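Local coordinates for protein cysteine synthase (Helicobacter pylori, PDB 6AHI) that uses pyridoxal 5'-phosphate to make L-cysteine from O-acetyl-L-serine and hydrogen sulfide, and also has cystathionine beta-synthase activity, at residues A[91-96]-A[112-117]; A[74-79]-A[102-107]. All coordinates share one frame; numbering follows the deposited sequence.

Contact 1: residues A[91-96]-A[112-117]; sequences KTIFVV and GALVIN
F94 pairs with V115 across two parallel strands, which belong to a beta-alpha-beta unit with helix 102-110 as its connection. Four backbone hydrogen bonds join T92, F94 and V96 to L114 and I116. F94 uses both its polar backbone atoms on the neighbouring strand: its N donates to L114 O (2.8 Å), and its O accepts from I116 N in a nearly linear bond of 174°. T92 O receives L114 N at one end, and V96 N reaches I116 O at the other. The N-H groups of I93 and V95 point the other way, where these two residues bond with E71, I69 and T73, so that 91-96 is paired along both sides. On the face that bears I93, L114 and I116, I93 CG2 meets I116 CD1 at 3.6 Å, and I93 CG1 lies beside L114 CD2. On the opposite face A113 CB packs obliquely against the F94 ring, 3.4 Å from CD2, and sits close to T92 OG1. V96 O is satisfied by a side chain: the N117 amide, with CG beside its own backbone N (chi1 -68°), turns back so that ND2 donates from above the carbonyl plane, 2.9 Å from V96 O, while the same nitrogen also bonds to Q105 OE1.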
# COMPACT_ATOMS: atom_id res chain seq x y z
N LYS A 91 -23.76 -3.18 5.32
CA LYS A 91 -23.77 -1.74 4.98
C LYS A 91 -23.10 -0.92 6.10
O LYS A 91 -23.19 -1.26 7.28
CB LYS A 91 -25.20 -1.23 4.73
CG LYS A 91 -25.86 -1.73 3.45
CD LYS A 91 -25.06 -1.43 2.20
CE LYS A 91 -25.78 -1.85 0.95
NZ LYS A 91 -24.92 -1.77 -0.25
N THR A 92 -22.44 0.17 5.69
CA THR A 92 -21.70 1.07 6.57
C THR A 92 -22.06 2.53 6.24
O THR A 92 -22.25 2.88 5.09
CB THR A 92 -20.19 0.86 6.44
OG1 THR A 92 -19.82 1.08 5.07
CG2 THR A 92 -19.74 -0.52 6.86
N ILE A 93 -22.11 3.37 7.29
CA ILE A 93 -22.28 4.82 7.16
C ILE A 93 -21.17 5.49 7.97
O ILE A 93 -21.01 5.18 9.15
CB ILE A 93 -23.69 5.28 7.61
CG1 ILE A 93 -24.81 4.55 6.89
CG2 ILE A 93 -23.83 6.78 7.45
CD1 ILE A 93 -26.13 4.56 7.62
N PHE A 94 -20.38 6.36 7.34
CA PHE A 94 -19.35 7.10 8.06
C PHE A 94 -19.69 8.60 8.05
O PHE A 94 -20.10 9.16 7.03
CB PHE A 94 -17.96 6.76 7.53
CG PHE A 94 -17.69 5.29 7.63
CD1 PHE A 94 -17.69 4.64 8.85
CD2 PHE A 94 -17.47 4.52 6.50
CE1 PHE A 94 -17.46 3.28 8.95
CE2 PHE A 94 -17.26 3.16 6.59
CZ PHE A 94 -17.28 2.54 7.81
N VAL A 95 -19.53 9.22 9.23
CA VAL A 95 -19.73 10.65 9.39
C VAL A 95 -18.35 11.29 9.54
O VAL A 95 -17.61 10.98 10.47
CB VAL A 95 -20.66 10.97 10.57
CG1 VAL A 95 -21.04 12.45 10.54
CG2 VAL A 95 -21.90 10.09 10.57
N VAL A 96 -18.02 12.14 8.57
CA VAL A 96 -16.69 12.69 8.40
C VAL A 96 -16.83 14.20 8.23
O VAL A 96 -17.58 14.66 7.38
CB VAL A 96 -16.00 12.08 7.17
CG1 VAL A 96 -14.61 12.69 6.95
CG2 VAL A 96 -15.90 10.56 7.30
N GLY A 112 -17.79 0.87 -0.66
CA GLY A 112 -19.23 0.69 -0.53
C GLY A 112 -19.87 1.45 0.63
O GLY A 112 -21.05 1.23 0.90
N ALA A 113 -19.12 2.32 1.33
CA ALA A 113 -19.68 3.06 2.48
C ALA A 113 -20.45 4.29 2.00
O ALA A 113 -20.10 4.91 0.99
CB ALA A 113 -18.57 3.45 3.42
N LEU A 114 -21.51 4.64 2.74
CA LEU A 114 -22.17 5.95 2.64
C LEU A 114 -21.39 6.93 3.54
O LEU A 114 -21.19 6.65 4.69
CB LEU A 114 -23.64 5.79 3.06
CG LEU A 114 -24.46 7.09 3.19
CD1 LEU A 114 -24.59 7.77 1.83
CD2 LEU A 114 -25.85 6.82 3.77
N VAL A 115 -20.87 8.02 2.96
CA VAL A 115 -20.12 9.02 3.69
C VAL A 115 -21.01 10.26 3.81
O VAL A 115 -21.50 10.78 2.81
CB VAL A 115 -18.78 9.36 3.02
CG1 VAL A 115 -18.10 10.55 3.68
CG2 VAL A 115 -17.82 8.18 3.01
N ILE A 116 -21.26 10.68 5.05
CA ILE A 116 -22.07 11.89 5.37
C ILE A 116 -21.11 12.90 5.99
O ILE A 116 -20.35 12.57 6.90
CB ILE A 116 -23.24 11.55 6.30
CG1 ILE A 116 -24.25 10.65 5.58
CG2 ILE A 116 -23.89 12.82 6.86
CD1 ILE A 116 -25.21 9.93 6.50
N ASN A 117 -21.12 14.13 5.45
CA ASN A 117 -20.21 15.17 5.91
C ASN A 117 -20.90 16.11 6.90
O ASN A 117 -22.09 16.37 6.78
CB ASN A 117 -19.65 16.00 4.75
CG ASN A 117 -18.71 15.22 3.86
OD1 ASN A 117 -18.79 15.37 2.65
ND2 ASN A 117 -17.81 14.45 4.45

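Contact 2: residues A[74-79]-A[102-107]; sequences AGNTGI and TEKQQI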
# COMPACT_ATOMS: atom_id res chain seq x y z
N ALA A 74 -12.26 10.34 11.14
CA ALA A 74 -11.44 11.23 10.32
C ALA A 74 -10.67 10.40 9.28
O ALA A 74 -9.84 10.96 8.57
CB ALA A 74 -10.53 12.07 11.20
N GLY A 75 -10.95 9.09 9.18
CA GLY A 75 -10.66 8.39 7.92
C GLY A 75 -10.38 6.90 8.06
O GLY A 75 -11.11 6.07 7.44
N ASN A 76 -9.32 6.55 8.81
CA ASN A 76 -8.74 5.19 8.72
C ASN A 76 -9.70 4.16 9.31
O ASN A 76 -9.79 3.04 8.80
CB ASN A 76 -7.34 5.08 9.35
CG ASN A 76 -6.26 5.71 8.49
OD1 ASN A 76 -6.36 5.68 7.26
ND2 ASN A 76 -5.26 6.31 9.11
N THR A 77 -10.40 4.51 10.38
CA THR A 77 -11.32 3.56 10.98
C THR A 77 -12.45 3.24 9.98
O THR A 77 -12.89 2.11 9.90
CB THR A 77 -11.83 4.05 12.34
OG1 THR A 77 -10.73 4.03 13.27
CG2 THR A 77 -12.94 3.18 12.88
N GLY A 78 -12.91 4.25 9.23
CA GLY A 78 -13.88 4.06 8.17
C GLY A 78 -13.41 3.11 7.09
O GLY A 78 -14.15 2.23 6.67
N ILE A 79 -12.17 3.28 6.64
CA ILE A 79 -11.62 2.41 5.61
C ILE A 79 -11.63 0.97 6.13
O ILE A 79 -12.06 0.04 5.42
CB ILE A 79 -10.22 2.89 5.20
CG1 ILE A 79 -10.30 4.25 4.50
CG2 ILE A 79 -9.52 1.85 4.33
CD1 ILE A 79 -8.96 4.89 4.28
N THR A 102 -9.96 13.97 2.20
CA THR A 102 -10.67 13.65 0.94
C THR A 102 -10.27 12.26 0.44
O THR A 102 -11.18 11.48 0.27
CB THR A 102 -10.52 14.76 -0.11
OG1 THR A 102 -11.48 14.50 -1.13
CG2 THR A 102 -9.15 14.82 -0.74
N GLU A 103 -8.98 12.00 0.23
CA GLU A 103 -8.53 10.72 -0.26
C GLU A 103 -9.16 9.58 0.55
O GLU A 103 -9.66 8.61 -0.01
CB GLU A 103 -7.00 10.65 -0.22
CG GLU A 103 -6.30 11.48 -1.28
CD GLU A 103 -5.56 12.73 -0.81
OE1 GLU A 103 -6.24 13.76 -0.58
OE2 GLU A 103 -4.30 12.69 -0.68
N LYS A 104 -9.13 9.70 1.88
CA LYS A 104 -9.65 8.62 2.71
C LYS A 104 -11.17 8.50 2.51
O LYS A 104 -11.71 7.40 2.56
CB LYS A 104 -9.30 8.81 4.18
CG LYS A 104 -7.83 8.65 4.53
CD LYS A 104 -7.56 8.91 6.00
CE LYS A 104 -6.10 9.22 6.29
NZ LYS A 104 -5.95 9.81 7.64
N GLN A 105 -11.86 9.62 2.30
CA GLN A 105 -13.31 9.56 2.03
C GLN A 105 -13.60 8.87 0.68
O GLN A 105 -14.60 8.17 0.57
CB GLN A 105 -13.94 10.96 2.05
CG GLN A 105 -13.89 11.61 3.41
CD GLN A 105 -14.57 12.96 3.41
OE1 GLN A 105 -15.67 13.13 2.88
NE2 GLN A 105 -13.89 13.92 4.01
N GLN A 106 -12.78 9.14 -0.33
CA GLN A 106 -12.91 8.51 -1.65
C GLN A 106 -12.79 6.98 -1.48
O GLN A 106 -13.53 6.22 -2.08
CB GLN A 106 -11.78 8.97 -2.59
CG GLN A 106 -12.17 9.88 -3.75
CD GLN A 106 -11.20 9.68 -4.89
OE1 GLN A 106 -11.24 8.68 -5.61
NE2 GLN A 106 -10.29 10.62 -5.05
N ILE A 107 -11.85 6.54 -0.64
CA ILE A 107 -11.56 5.13 -0.46
C ILE A 107 -12.73 4.49 0.29
O ILE A 107 -13.20 3.44 -0.11
CB ILE A 107 -10.21 4.93 0.25
CG1 ILE A 107 -9.06 5.37 -0.64
CG2 ILE A 107 -10.06 3.49 0.68
CD1 ILE A 107 -7.76 5.46 0.05
O HOH W 1 -7.39 8.65 9.92
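K104 lies across the start of helix 76-85, and its aliphatic chain makes most of the apolar contact. Extended beyond CG, it runs past G75, where K104 CD comes to 3.7 Å from the CA of this N-cap residue; the bare glycine lets the lysine lie directly against the backbone. I79 crosses the lysine at about a right angle, its CD1 3.9 Å from K104 CG. One turn further along helix 102-110, I107 CG2 rests against I79 CG1, also at 3.9 Å.

The polar link is indirect. One water accepts from N76 N in the first turn of the helix (3.1 Å) and from K104 NZ (2.9 Å), bridging the lysine ammonium to the backbone; Y299 OH is a further partner of NZ. The N76 side chain crosses K104 obliquely, with N76 OD1 3.7 Å from K104 CD, beside methylenes and with no polar partner in the model. ND2 is the end that is held: it bonds to D294 OD2 and to O3 of the pyridoxal phosphate-modified residue at position 46, in keeping with the cofactor-binding role assigned to N76 from related enzymes. A chi1 of -75°, which sets CG opposite the carbonyl carbon, brings the N76 amide alongside the far end of the lysine chain.

R298 lies on both isoleucines, and the second subunit reaches helix 102-110, where its L300 O accepts from Q106 NE2. The contact thus joins the N-terminal turn of helix 76-85, which follows strand 68-72, to helix 102-110, which follows strand 91-97.

The two contacts lie about 9 Å apart, centre to centre, and their segments alternate along the chain in the order 74-79, 91-96, 102-107, 112-117. Contact 1 pairs strand 114-118, at the edge of the four-stranded parallel sheet within this chain, with strand 91-97; contact 2 joins two helices that pack on this sheet. They meet directly: F94 CE2 packs on G78 O at 3.3 Å, and V96 CG1 lies 3.3 Å from Q105 NE2. Strand 91-97 connects one helix to the other, so sheet and helices form one continuous unit. Its helix layer carries N76 to the cofactor, while helix 102-110 also meets the second subunit.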